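Local structure of Abbfa_003403 (Acinetobacter baumannii, 4ZXH) at residues Q662-T667 with I700-Y705; E742-I747 with A775-A780; A1120-M1125 with G1129-G1134; I1262-A1267 with L1278-L1283. The protein is a four-domain nonribosomal peptide synthetase that probably activates an amino acid, joins it to an upstream intermediate and releases the product through its thioesterase domain. All blocks are in the same frame, centred on the assembly; numbering follows the deposited sequence.

Interaction 1 (Q662-T667 with I700-Y705)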
loop_
_atom_site.group_PDB
_atom_site.type_symbol
_atom_site.label_atom_id
_atom_site.label_comp_id
_atom_site.label_asym_id
_atom_site.label_seq_id
_atom_site.Cartn_x
_atom_site.Cartn_y
_atom_site.Cartn_z
ATOM N N GLN A 662 -32.492 29.531 -11.162
ATOM C CA GLN A 662 -33.067 29.340 -9.844
ATOM C C GLN A 662 -32.072 28.626 -8.939
ATOM O O GLN A 662 -31.836 27.426 -9.060
ATOM C CB GLN A 662 -34.390 28.582 -9.941
ATOM C CG GLN A 662 -35.482 29.435 -10.558
ATOM C CD GLN A 662 -36.865 28.839 -10.419
ATOM O OE1 GLN A 662 -37.037 27.622 -10.423
ATOM N NE2 GLN A 662 -37.864 29.702 -10.280
ATOM N N LEU A 663 -31.499 29.388 -8.018
ATOM C CA LEU A 663 -30.417 28.907 -7.174
ATOM C C LEU A 663 -30.902 28.603 -5.770
ATOM O O LEU A 663 -31.579 29.428 -5.151
ATOM C CB LEU A 663 -29.293 29.947 -7.120
ATOM C CG LEU A 663 -27.925 29.522 -6.584
ATOM C CD1 LEU A 663 -26.897 30.377 -7.248
ATOM C CD2 LEU A 663 -27.823 29.663 -5.060
ATOM N N LEU A 664 -30.548 27.425 -5.261
ATOM C CA LEU A 664 -30.904 27.070 -3.896
ATOM C C LEU A 664 -29.776 27.412 -2.936
ATOM O O LEU A 664 -28.768 26.703 -2.870
ATOM C CB LEU A 664 -31.246 25.593 -3.782
ATOM C CG LEU A 664 -31.779 25.199 -2.405
ATOM C CD1 LEU A 664 -33.103 25.899 -2.136
ATOM C CD2 LEU A 664 -31.929 23.683 -2.276
ATOM N N ALA A 665 -29.958 28.503 -2.196
ATOM C CA ALA A 665 -28.989 28.942 -1.208
ATOM C C ALA A 665 -29.140 28.203 0.137
ATOM O O ALA A 665 -30.142 28.358 0.841
ATOM C CB ALA A 665 -29.116 30.421 -1.012
ATOM N N ILE A 666 -28.129 27.412 0.496
ATOM C CA ILE A 666 -28.195 26.570 1.693
ATOM C C ILE A 666 -27.114 26.890 2.707
ATOM O O ILE A 666 -27.172 26.436 3.838
ATOM C CB ILE A 666 -28.059 25.086 1.348
ATOM C CG1 ILE A 666 -26.661 24.810 0.823
ATOM C CG2 ILE A 666 -29.055 24.691 0.283
ATOM C CD1 ILE A 666 -26.524 23.420 0.296
ATOM N N THR A 667 -26.114 27.651 2.290
ATOM C CA THR A 667 -24.949 27.887 3.126
ATOM C C THR A 667 -25.174 29.046 4.084
ATOM O O THR A 667 -25.635 30.119 3.668
ATOM C CB THR A 667 -23.722 28.179 2.259
ATOM O OG1 THR A 667 -23.598 27.163 1.260
ATOM C CG2 THR A 667 -22.456 28.228 3.089
ATOM N N ILE A 700 -33.742 13.853 3.158
ATOM C CA ILE A 700 -35.043 13.586 2.556
ATOM C C ILE A 700 -35.828 14.879 2.395
ATOM O O ILE A 700 -36.535 15.087 1.405
ATOM C CB ILE A 700 -35.851 12.580 3.396
ATOM C CG1 ILE A 700 -35.078 11.259 3.503
ATOM C CG2 ILE A 700 -37.233 12.362 2.788
ATOM C CD1 ILE A 700 -35.738 10.216 4.388
ATOM N N GLN A 701 -35.684 15.767 3.363
ATOM C CA GLN A 701 -36.369 17.036 3.282
ATOM C C GLN A 701 -35.766 17.920 2.178
ATOM O O GLN A 701 -36.480 18.719 1.563
ATOM C CB GLN A 701 -36.322 17.733 4.633
ATOM C CG GLN A 701 -37.575 18.530 4.948
ATOM C CD GLN A 701 -37.668 18.860 6.417
ATOM O OE1 GLN A 701 -37.107 18.144 7.255
ATOM N NE2 GLN A 701 -38.355 19.955 6.744
ATOM N N LEU A 702 -34.466 17.757 1.914
ATOM C CA LEU A 702 -33.797 18.516 0.851
ATOM C C LEU A 702 -34.069 17.913 -0.526
ATOM O O LEU A 702 -34.168 18.642 -1.508
ATOM C CB LEU A 702 -32.286 18.600 1.094
ATOM C CG LEU A 702 -31.476 19.446 0.103
ATOM C CD1 LEU A 702 -32.012 20.877 0.025
ATOM C CD2 LEU A 702 -30.014 19.470 0.480
ATOM N N VAL A 703 -34.192 16.591 -0.603
ATOM C CA VAL A 703 -34.611 15.954 -1.849
ATOM C C VAL A 703 -35.988 16.468 -2.265
ATOM O O VAL A 703 -36.233 16.711 -3.446
ATOM C CB VAL A 703 -34.658 14.421 -1.733
ATOM C CG1 VAL A 703 -35.271 13.819 -2.982
ATOM C CG2 VAL A 703 -33.263 13.856 -1.524
ATOM N N ASP A 704 -36.875 16.659 -1.294
ATOM C CA ASP A 704 -38.238 17.089 -1.593
ATOM C C ASP A 704 -38.294 18.557 -1.994
ATOM O O ASP A 704 -39.046 18.927 -2.900
ATOM C CB ASP A 704 -39.166 16.844 -0.400
ATOM C CG ASP A 704 -39.502 15.373 -0.204
ATOM O OD1 ASP A 704 -39.227 14.550 -1.113
ATOM O OD2 ASP A 704 -40.055 15.040 0.867
ATOM N N TYR A 705 -37.506 19.391 -1.320
ATOM C CA TYR A 705 -37.490 20.814 -1.630
ATOM C C TYR A 705 -36.914 21.013 -3.030
ATOM O O TYR A 705 -37.308 21.938 -3.739
ATOM C CB TYR A 705 -36.676 21.604 -0.595
ATOM C CG TYR A 705 -36.958 23.100 -0.587
ATOM C CD1 TYR A 705 -37.759 23.674 0.399
ATOM C CD2 TYR A 705 -36.438 23.936 -1.578
ATOM C CE1 TYR A 705 -38.023 25.041 0.407
ATOM C CE2 TYR A 705 -36.703 25.301 -1.584
ATOM C CZ TYR A 705 -37.494 25.849 -0.587
ATOM O OH TYR A 705 -37.756 27.206 -0.580
#

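Interaction 2 (E742-I747 with A775-A780)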
loop_
_atom_site.group_PDB
_atom_site.type_symbol
_atom_site.label_atom_id
_atom_site.label_comp_id
_atom_site.label_asym_id
_atom_site.label_seq_id
_atom_site.Cartn_x
_atom_site.Cartn_y
_atom_site.Cartn_z
ATOM N N GLU A 742 -13.728 21.699 0.977
ATOM C CA GLU A 742 -12.874 20.557 1.257
ATOM C C GLU A 742 -12.467 19.861 -0.037
ATOM O O GLU A 742 -13.015 20.139 -1.102
ATOM C CB GLU A 742 -13.580 19.580 2.181
ATOM C CG GLU A 742 -13.381 19.893 3.639
ATOM C CD GLU A 742 -14.011 18.859 4.546
ATOM O OE1 GLU A 742 -15.045 18.251 4.165
ATOM O OE2 GLU A 742 -13.436 18.633 5.630
ATOM N N ALA A 743 -11.499 18.960 0.051
ATOM C CA ALA A 743 -11.035 18.254 -1.132
ATOM C C ALA A 743 -12.164 17.418 -1.724
ATOM O O ALA A 743 -13.002 16.879 -0.997
ATOM C CB ALA A 743 -9.841 17.382 -0.799
ATOM N N LEU A 744 -12.206 17.349 -3.047
ATOM C CA LEU A 744 -13.160 16.488 -3.719
ATOM C C LEU A 744 -12.473 15.159 -4.019
ATOM O O LEU A 744 -11.513 15.106 -4.798
ATOM C CB LEU A 744 -13.683 17.143 -4.998
ATOM C CG LEU A 744 -14.652 16.338 -5.867
ATOM C CD1 LEU A 744 -15.882 15.981 -5.084
ATOM C CD2 LEU A 744 -15.043 17.145 -7.079
ATOM N N ASP A 745 -12.940 14.096 -3.370
ATOM C CA ASP A 745 -12.386 12.764 -3.589
ATOM C C ASP A 745 -13.025 12.137 -4.819
ATOM O O ASP A 745 -14.128 12.516 -5.214
ATOM C CB ASP A 745 -12.577 11.856 -2.359
ATOM C CG ASP A 745 -14.011 11.839 -1.843
ATOM O OD1 ASP A 745 -14.607 12.926 -1.662
ATOM O OD2 ASP A 745 -14.561 10.735 -1.657
ATOM N N THR A 746 -12.329 11.180 -5.421
ATOM C CA THR A 746 -12.782 10.589 -6.673
ATOM C C THR A 746 -14.135 9.882 -6.535
ATOM O O THR A 746 -14.970 9.959 -7.440
ATOM C CB THR A 746 -11.734 9.607 -7.215
ATOM O OG1 THR A 746 -11.334 8.743 -6.156
ATOM C CG2 THR A 746 -10.497 10.361 -7.688
ATOM N N ILE A 747 -14.362 9.217 -5.402
ATOM C CA ILE A 747 -15.622 8.503 -5.191
ATOM C C ILE A 747 -16.828 9.446 -5.233
ATOM O O ILE A 747 -17.821 9.153 -5.895
ATOM C CB ILE A 747 -15.654 7.744 -3.845
ATOM C CG1 ILE A 747 -14.380 6.915 -3.638
ATOM C CG2 ILE A 747 -16.918 6.873 -3.758
ATOM C CD1 ILE A 747 -14.237 5.732 -4.566
ATOM N N ALA A 775 -12.328 24.346 -11.222
ATOM C CA ALA A 775 -12.113 23.248 -12.150
ATOM C C ALA A 775 -13.438 22.667 -12.678
ATOM O O ALA A 775 -14.270 22.208 -11.893
ATOM C CB ALA A 775 -11.296 22.152 -11.460
ATOM N N ARG A 776 -13.643 22.678 -13.994
ATOM C CA ARG A 776 -14.771 21.943 -14.568
ATOM C C ARG A 776 -14.414 20.455 -14.574
ATOM O O ARG A 776 -13.611 19.995 -15.392
ATOM C CB ARG A 776 -15.121 22.425 -15.989
ATOM C CG ARG A 776 -16.431 21.830 -16.551
ATOM C CD ARG A 776 -16.621 22.098 -18.051
ATOM N NE ARG A 776 -16.759 23.521 -18.365
ATOM C CZ ARG A 776 -17.923 24.163 -18.482
ATOM N NH1 ARG A 776 -19.071 23.512 -18.317
ATOM N NH2 ARG A 776 -17.945 25.464 -18.763
ATOM N N ILE A 777 -15.007 19.713 -13.647
ATOM C CA ILE A 777 -14.772 18.279 -13.520
ATOM C C ILE A 777 -15.595 17.484 -14.529
ATOM O O ILE A 777 -16.825 17.554 -14.523
ATOM C CB ILE A 777 -15.116 17.774 -12.107
ATOM C CG1 ILE A 777 -14.301 18.532 -11.045
ATOM C CG2 ILE A 777 -14.901 16.264 -12.018
ATOM C CD1 ILE A 777 -12.805 18.594 -11.326
ATOM N N THR A 778 -14.920 16.725 -15.392
ATOM C CA THR A 778 -15.630 15.970 -16.421
ATOM C C THR A 778 -15.352 14.481 -16.284
ATOM O O THR A 778 -16.024 13.661 -16.909
ATOM C CB THR A 778 -15.246 16.437 -17.854
ATOM O OG1 THR A 778 -13.834 16.287 -18.057
ATOM C CG2 THR A 778 -15.637 17.906 -18.070
ATOM N N ASP A 779 -14.369 14.145 -15.455
ATOM C CA ASP A 779 -13.946 12.763 -15.261
ATOM C C ASP A 779 -13.347 12.613 -13.867
ATOM O O ASP A 779 -12.433 13.348 -13.502
ATOM C CB ASP A 779 -12.932 12.351 -16.338
ATOM C CG ASP A 779 -12.635 10.852 -16.338
ATOM O OD1 ASP A 779 -13.252 10.113 -15.535
ATOM O OD2 ASP A 779 -11.793 10.411 -17.156
ATOM N N ALA A 780 -13.849 11.648 -13.101
ATOM C CA ALA A 780 -13.442 11.496 -11.704
ATOM C C ALA A 780 -11.972 11.144 -11.534
ATOM O O ALA A 780 -11.423 11.280 -10.444
ATOM C CB ALA A 780 -14.286 10.455 -11.028
#

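Interaction 3 (A1120-M1125 with G1129-G1134)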
loop_
_atom_site.group_PDB
_atom_site.type_symbol
_atom_site.label_atom_id
_atom_site.label_comp_id
_atom_site.label_asym_id
_atom_site.label_seq_id
_atom_site.Cartn_x
_atom_site.Cartn_y
_atom_site.Cartn_z
ATOM N N ALA A 1120 -0.335 -49.432 9.603
ATOM C CA ALA A 1120 0.063 -49.347 8.198
ATOM C C ALA A 1120 0.629 -47.961 7.875
ATOM O O ALA A 1120 1.642 -47.862 7.186
ATOM C CB ALA A 1120 -1.101 -49.672 7.284
ATOM N N GLU A 1121 -0.005 -46.896 8.373
ATOM C CA GLU A 1121 0.551 -45.548 8.182
ATOM C C GLU A 1121 1.947 -45.408 8.808
ATOM O O GLU A 1121 2.823 -44.766 8.231
ATOM C CB GLU A 1121 -0.383 -44.469 8.751
ATOM C CG GLU A 1121 -1.462 -43.976 7.770
ATOM C CD GLU A 1121 -0.891 -43.214 6.566
ATOM O OE1 GLU A 1121 -0.061 -42.298 6.771
ATOM O OE2 GLU A 1121 -1.268 -43.530 5.413
ATOM N N MET A 1122 2.145 -46.013 9.978
ATOM C CA MET A 1122 3.426 -45.964 10.670
ATOM C C MET A 1122 4.505 -46.708 9.876
ATOM O O MET A 1122 5.633 -46.235 9.727
ATOM C CB MET A 1122 3.308 -46.563 12.070
ATOM C CG MET A 1122 2.397 -45.813 13.038
ATOM S SD MET A 1122 2.046 -46.845 14.495
ATOM C CE MET A 1122 3.695 -47.107 15.152
ATOM N N GLN A 1123 4.157 -47.873 9.354
ATOM C CA GLN A 1123 5.149 -48.700 8.682
ATOM C C GLN A 1123 5.604 -48.151 7.313
ATOM O O GLN A 1123 6.587 -48.633 6.759
ATOM C CB GLN A 1123 4.621 -50.128 8.563
ATOM C CG GLN A 1123 4.842 -50.892 9.873
ATOM C CD GLN A 1123 4.411 -52.353 9.837
ATOM O OE1 GLN A 1123 3.410 -52.723 9.204
ATOM N NE2 GLN A 1123 5.177 -53.196 10.525
ATOM N N LYS A 1124 4.927 -47.126 6.797
ATOM C CA LYS A 1124 5.407 -46.379 5.628
ATOM C C LYS A 1124 6.629 -45.513 5.955
ATOM O O LYS A 1124 7.491 -45.300 5.107
ATOM C CB LYS A 1124 4.305 -45.479 5.056
ATOM C CG LYS A 1124 3.198 -46.210 4.340
ATOM C CD LYS A 1124 2.076 -45.273 3.937
ATOM C CE LYS A 1124 2.509 -44.301 2.852
ATOM N NZ LYS A 1124 1.330 -43.534 2.346
ATOM N N MET A 1125 6.685 -44.996 7.179
ATOM C CA MET A 1125 7.795 -44.148 7.610
ATOM C C MET A 1125 8.795 -44.932 8.458
ATOM O O MET A 1125 9.982 -44.632 8.438
ATOM C CB MET A 1125 7.278 -42.923 8.390
ATOM C CG MET A 1125 6.455 -41.966 7.547
ATOM S SD MET A 1125 5.737 -40.578 8.448
ATOM C CE MET A 1125 6.997 -39.313 8.276
ATOM N N GLY A 1129 10.737 -52.287 13.725
ATOM C CA GLY A 1129 10.835 -51.812 15.089
ATOM C C GLY A 1129 12.260 -51.775 15.592
ATOM O O GLY A 1129 13.197 -51.956 14.821
ATOM N N PRO A 1130 12.441 -51.554 16.898
ATOM C CA PRO A 1130 11.411 -51.420 17.939
ATOM C C PRO A 1130 10.596 -50.140 17.813
ATOM O O PRO A 1130 11.108 -49.146 17.287
ATOM C CB PRO A 1130 12.220 -51.400 19.246
ATOM C CG PRO A 1130 13.609 -51.796 18.871
ATOM C CD PRO A 1130 13.791 -51.391 17.452
ATOM N N TYR A 1131 9.353 -50.175 18.291
ATOM C CA TYR A 1131 8.482 -49.012 18.240
ATOM C C TYR A 1131 8.350 -48.346 19.592
ATOM O O TYR A 1131 8.536 -48.992 20.629
ATOM C CB TYR A 1131 7.112 -49.400 17.705
ATOM C CG TYR A 1131 7.192 -49.768 16.261
ATOM C CD1 TYR A 1131 7.294 -48.786 15.283
ATOM C CD2 TYR A 1131 7.210 -51.092 15.868
ATOM C CE1 TYR A 1131 7.398 -49.119 13.947
ATOM C CE2 TYR A 1131 7.306 -51.432 14.544
ATOM C CZ TYR A 1131 7.397 -50.449 13.584
ATOM O OH TYR A 1131 7.486 -50.802 12.254
ATOM N N PHE A 1132 8.051 -47.045 19.563
ATOM C CA PHE A 1132 7.931 -46.243 20.769
ATOM C C PHE A 1132 6.638 -45.440 20.642
ATOM O O PHE A 1132 6.486 -44.635 19.731
ATOM C CB PHE A 1132 9.166 -45.348 20.946
ATOM C CG PHE A 1132 9.207 -44.606 22.250
ATOM C CD1 PHE A 1132 8.625 -45.137 23.395
ATOM C CD2 PHE A 1132 9.806 -43.357 22.331
ATOM C CE1 PHE A 1132 8.653 -44.438 24.603
ATOM C CE2 PHE A 1132 9.839 -42.658 23.529
ATOM C CZ PHE A 1132 9.261 -43.201 24.671
ATOM N N LEU A 1133 5.699 -45.684 21.549
ATOM C CA LEU A 1133 4.321 -45.244 21.379
ATOM C C LEU A 1133 3.822 -44.512 22.596
ATOM O O LEU A 1133 4.331 -44.703 23.706
ATOM C CB LEU A 1133 3.382 -46.433 21.144
ATOM C CG LEU A 1133 3.830 -47.568 20.258
ATOM C CD1 LEU A 1133 2.992 -48.733 20.589
ATOM C CD2 LEU A 1133 3.618 -47.171 18.818
ATOM N N GLY A 1134 2.771 -43.728 22.406
ATOM C CA GLY A 1134 2.208 -43.028 23.527
ATOM C C GLY A 1134 1.018 -42.185 23.167
ATOM O O GLY A 1134 0.713 -42.008 21.985
#

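Interaction 4 (I1262-A1267 with L1278-L1283)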
loop_
_atom_site.group_PDB
_atom_site.type_symbol
_atom_site.label_atom_id
_atom_site.label_comp_id
_atom_site.label_asym_id
_atom_site.label_seq_id
_atom_site.Cartn_x
_atom_site.Cartn_y
_atom_site.Cartn_z
ATOM N N ILE A 1262 5.462 -49.995 30.295
ATOM C CA ILE A 1262 4.593 -48.822 30.287
ATOM C C ILE A 1262 5.034 -47.758 31.273
ATOM O O ILE A 1262 5.378 -48.062 32.416
ATOM C CB ILE A 1262 3.136 -49.214 30.623
ATOM C CG1 ILE A 1262 2.536 -50.061 29.507
ATOM C CG2 ILE A 1262 2.273 -47.986 30.844
ATOM C CD1 ILE A 1262 1.184 -50.596 29.857
ATOM N N LEU A 1263 5.020 -46.508 30.828
ATOM C CA LEU A 1263 5.145 -45.371 31.732
ATOM C C LEU A 1263 3.786 -44.695 31.838
ATOM O O LEU A 1263 3.278 -44.156 30.841
ATOM C CB LEU A 1263 6.204 -44.378 31.240
ATOM C CG LEU A 1263 6.282 -43.034 31.965
ATOM C CD1 LEU A 1263 6.692 -43.250 33.401
ATOM C CD2 LEU A 1263 7.258 -42.094 31.264
ATOM N N LEU A 1264 3.185 -44.743 33.029
ATOM C CA LEU A 1264 1.906 -44.066 33.250
ATOM C C LEU A 1264 2.078 -42.796 34.076
ATOM O O LEU A 1264 2.442 -42.856 35.251
ATOM C CB LEU A 1264 0.913 -45.001 33.931
ATOM C CG LEU A 1264 -0.405 -44.355 34.371
ATOM C CD1 LEU A 1264 -1.188 -43.853 33.199
ATOM C CD2 LEU A 1264 -1.227 -45.336 35.176
ATOM N N VAL A 1265 1.829 -41.651 33.450
ATOM C CA VAL A 1265 1.931 -40.363 34.125
ATOM C C VAL A 1265 0.547 -39.958 34.625
ATOM O O VAL A 1265 -0.364 -39.715 33.829
ATOM C CB VAL A 1265 2.506 -39.263 33.184
ATOM C CG1 VAL A 1265 2.547 -37.925 33.878
ATOM C CG2 VAL A 1265 3.910 -39.637 32.698
ATOM N N LYS A 1266 0.370 -39.905 35.938
ATOM C CA LYS A 1266 -0.943 -39.602 36.484
ATOM C C LYS A 1266 -1.054 -38.149 36.918
ATOM O O LYS A 1266 -0.185 -37.611 37.614
ATOM C CB LYS A 1266 -1.260 -40.521 37.659
ATOM C CG LYS A 1266 -2.549 -40.159 38.368
ATOM C CD LYS A 1266 -2.988 -41.254 39.314
ATOM C CE LYS A 1266 -4.171 -40.798 40.146
ATOM N NZ LYS A 1266 -4.261 -41.607 41.408
ATOM N N ALA A 1267 -2.125 -37.508 36.475
ATOM C CA ALA A 1267 -2.472 -36.177 36.938
ATOM C C ALA A 1267 -2.944 -36.279 38.390
ATOM O O ALA A 1267 -4.028 -36.795 38.652
ATOM C CB ALA A 1267 -3.554 -35.583 36.043
ATOM N N LEU A 1278 -5.568 -45.536 37.721
ATOM C CA LEU A 1278 -6.596 -45.380 36.695
ATOM C C LEU A 1278 -7.131 -46.734 36.192
ATOM O O LEU A 1278 -7.694 -46.821 35.097
ATOM C CB LEU A 1278 -6.050 -44.551 35.518
ATOM C CG LEU A 1278 -5.363 -43.257 35.944
ATOM C CD1 LEU A 1278 -4.934 -42.436 34.744
ATOM C CD2 LEU A 1278 -6.266 -42.453 36.844
ATOM N N GLY A 1279 -6.967 -47.784 36.993
ATOM C CA GLY A 1279 -7.477 -49.088 36.629
ATOM C C GLY A 1279 -6.477 -50.003 35.937
ATOM O O GLY A 1279 -6.792 -51.158 35.672
ATOM N N TRP A 1280 -5.265 -49.527 35.662
ATOM C CA TRP A 1280 -4.310 -50.340 34.893
ATOM C C TRP A 1280 -3.791 -51.545 35.657
ATOM O O TRP A 1280 -3.284 -52.496 35.057
ATOM C CB TRP A 1280 -3.124 -49.490 34.409
ATOM C CG TRP A 1280 -3.484 -48.686 33.211
ATOM C CD1 TRP A 1280 -3.869 -47.384 33.192
ATOM C CD2 TRP A 1280 -3.553 -49.147 31.854
ATOM N NE1 TRP A 1280 -4.143 -46.987 31.905
ATOM C CE2 TRP A 1280 -3.963 -48.054 31.061
ATOM C CE3 TRP A 1280 -3.286 -50.371 31.227
ATOM C CZ2 TRP A 1280 -4.132 -48.147 29.671
ATOM C CZ3 TRP A 1280 -3.448 -50.462 29.834
ATOM C CH2 TRP A 1280 -3.863 -49.354 29.079
ATOM N N ASP A 1281 -3.918 -51.511 36.978
ATOM C CA ASP A 1281 -3.544 -52.657 37.793
ATOM C C ASP A 1281 -4.328 -53.921 37.419
ATOM O O ASP A 1281 -3.977 -55.011 37.856
ATOM C CB ASP A 1281 -3.732 -52.351 39.291
ATOM C CG ASP A 1281 -5.138 -51.865 39.637
ATOM O OD1 ASP A 1281 -5.718 -51.081 38.855
ATOM O OD2 ASP A 1281 -5.675 -52.283 40.686
ATOM N N GLN A 1282 -5.387 -53.787 36.620
ATOM C CA GLN A 1282 -6.192 -54.951 36.256
ATOM C C GLN A 1282 -5.787 -55.490 34.888
ATOM O O GLN A 1282 -6.321 -56.497 34.425
ATOM C CB GLN A 1282 -7.682 -54.615 36.247
ATOM C CG GLN A 1282 -8.209 -53.910 37.487
ATOM C CD GLN A 1282 -9.726 -53.775 37.468
ATOM O OE1 GLN A 1282 -10.389 -54.224 36.536
ATOM N NE2 GLN A 1282 -10.276 -53.114 38.479
ATOM N N LEU A 1283 -4.844 -54.812 34.243
ATOM C CA LEU A 1283 -4.398 -55.193 32.909
ATOM C C LEU A 1283 -2.911 -55.475 32.878
ATOM O O LEU A 1283 -2.457 -56.355 32.151
ATOM C CB LEU A 1283 -4.712 -54.092 31.896
ATOM C CG LEU A 1283 -6.182 -53.844 31.600
ATOM C CD1 LEU A 1283 -6.318 -52.784 30.530
ATOM C CD2 LEU A 1283 -6.850 -55.143 31.183
#

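Interaction 1 (Q662-T667 with I700-Y705)
Leu664 puts its two methyl groups against two residues of helix 699-709, Leu702 and Tyr705, which sit one turn apart. The branches divide the work. CD2 of Leu664 meets CD1 of Leu702 at 3.6 Å. CD1 of Leu664 comes to CE2 of Tyr705 at 3.7 Å and to CD2 of the same ring at 3.9 Å. The torsions of Leu664 make this fork possible. Its CG is trans to the backbone N (chi1 -173°), which extends the chain from the strand to the helix. The second torsion (chi2 64°) then spreads the methyls over the two partners. Leu702 has nearly the same conformation. The two leucines run past each other in opposite directions and meet flank to flank through single methyls. The Tyr705 ring leaves the helix with its CG also trans to N (chi1 -162°). The methyl of Leu664 approaches its CE2 and CD2 obliquely. The contact is apolar throughout.

Further side chains surround it. Leu664 also touches Leu714 of strand 713-716 and Ile711, while Leu702 reaches Met723 and Leu724 of helix 718-725. Leu663 and Ala665 have their CB atoms on the other side of the strand and touch Glu677 of helix 674-679. Strand 662-665 thus has helices on both faces. In the chain, helix 699-709 comes between the parallel strands 687-690 and 713-716, which lie on either side of 662-665 in the sheet. This is a beta-alpha-beta crossover that passes over an intervening strand, within the layered alpha/beta core of an adenylation domain.

Interaction 2 (E742-I747 with A775-A780)
Thr746 and Ala780 make the closest approach, with their CA atoms 5.2 Å apart. Each residue offers a methyl and a carbonyl oxygen. CB of Ala780 lies 3.7 Å from O of Thr746. In return, CG2 of Thr746 lies against O of Ala780, with CB of Thr746 at 3.6 Å from that oxygen. The modelled separation of CG2 and O, 3.0 Å, is short for a methyl and is doubtful at 2.70 Å resolution, where the two branches of a threonine are hard to tell apart. As built, OG1 stands between the backbone N and the carbonyl carbon (chi1 48°), which leaves CG2 beside the N. The second pair is looser: CD2 of Leu744 and CG1 of Ile777 are 4.3 Å apart.

The next shell sets these groups in place. Asp745 is the N-cap of helix 746-753, so Thr746 starts the first turn. Ala780 also packs on Ala749 and Glu750 of that helix. Leu744 and Ile777 both touch Asn761 of strand 756-763, and backbone hydrogen bonds tie Ile777 to Leu759 of the same strand. Farther out, Asp745, Thr746 and Ile747 touch Asn885 of helix 880-888. Glu742 accepts a hydrogen bond at OE2 from N of Leu955. The loop before the helix therefore lies where the large adenylation part meets its C-terminal subdomain.

Apolar packing makes the contact: Leu744 on Ile777, and the methyl of Ala780 by O of Thr746. No polar bond joins the two segments. The polar link to Leu955 comes from Glu742, with a long, weak ion pair from Asp745 to Lys888.

Interaction 3 (A1120-M1125 with G1129-G1134)
Tyr1131 reaches from its strand to helix 1111-1125 and meets Met1122 and Gln1123 there. Its CB leaves the strand on the helix side. CG lies trans to the carbonyl carbon (chi1 -69°), so the ring runs out beside the backbone N. At CD1 the ring is touched by CE of Met1122 at 4.0 Å, a slanting approach. On one face, CA of Gly1129 lies 3.6 Å above the plane, offset to the rim. The peptide between Gly1129 and Pro1130 is cis, and the chain there folds back against the ring. At the tip, OH is 3.6 Å from CG of Gln1123. The two side chains cross at about a right angle. The hydroxyl is hydrogen-bonded to O of Gln1126, which follows Met1125.

Met1122 has a second partner. Its chain bends at the last torsion (chi3 60°), which brings CE to 3.7 Å from CD2 of Leu1133. One methyl thus bridges two strand residues.

The axes of segments 1120-1125 and 1131-1134 come within 11.9 Å, and their N-to-C directions differ by 136°. Met1122 also touches Trp1068 and Phe1070 of strand 1067-1070. On the same side of the sheet, helix 1138-1152 packs on Tyr1131 through Leu1150 and on Leu1133 through Ala1143 and Ser1147. Phe1132 points to the other face, where its ring meets Tyr1317. Strand 1131-1136 leads to the probable nucleophile elbow at Cys1137, the turn into helix 1138-1152, as in an alpha/beta-hydrolase fold.

Interaction 4 (I1262-A1267 with L1278-L1283)
CA of Leu1264 lies 9.0 Å from CA of Trp1280, and CA of Lys1266 lies 8.1 Å from CA of Leu1278, so the loop runs back along the strand in the opposite direction, far enough for side chains to fill between. Leu1278 and Gly1279 both have positive phi, and a short 3-10 turn follows at 1280-1282.

Leu1264 and Leu1278 each meet two residues. CG of Leu1264 is trans to the backbone N (chi1 173°), and the two methyls part from there. CD2 meets CD1 of Trp1280 at 3.9 Å, on the pyrrole part of the indole and at a slant. CD1 meets CD1 of Leu1278 at 4.3 Å. Lys1266 is stretched out along its whole length and lays CE 4.2 Å from CD2 of Leu1278. Its NZ is hydrogen-bonded to O of Glu1276.

Strand 1262-1267 belongs to the mostly parallel sheet of the thioesterase, an alpha/beta-hydrolase fold, next to strand 1157-1163. Just after that neighbour comes Asp1164, the probable acid of a Cys-His-Asp triad. Leu1278 touches Asp1164. N of Ala1267 is hydrogen-bonded to OD1 of the same aspartate, which is consistent with holding the carboxylate.

The indole is fixed at its polar end by a hydrogen bond from NE1 to O of Thr1165. It also packs edge-to-face with Tyr1144 and rests on Met1162 and Pro1168. Asn1172 ND2 is hydrogen-bonded to O of Leu1278.

How the interactions relate
The four contacts fall into two pairs, one in each of two domains. Interactions 1 and 2 lie in the adenylation domain and reach the same mixed sheet. Their centres are 22 Å apart and their nearest atoms about 11 Å. Interaction 2 lies next to the C-terminal subdomain. Interactions 3 and 4 share the thioesterase sheet, with centres 22 Å apart and nearest atoms about 7 Å. Both lie near the probable triad: interaction 3 is on the strand leading to Cys1137, and interaction 4 touches Asp1164. The pairs are remote. Centres of interactions 1 and 3 are 81 Å apart, those of 2 and 4 77 Å.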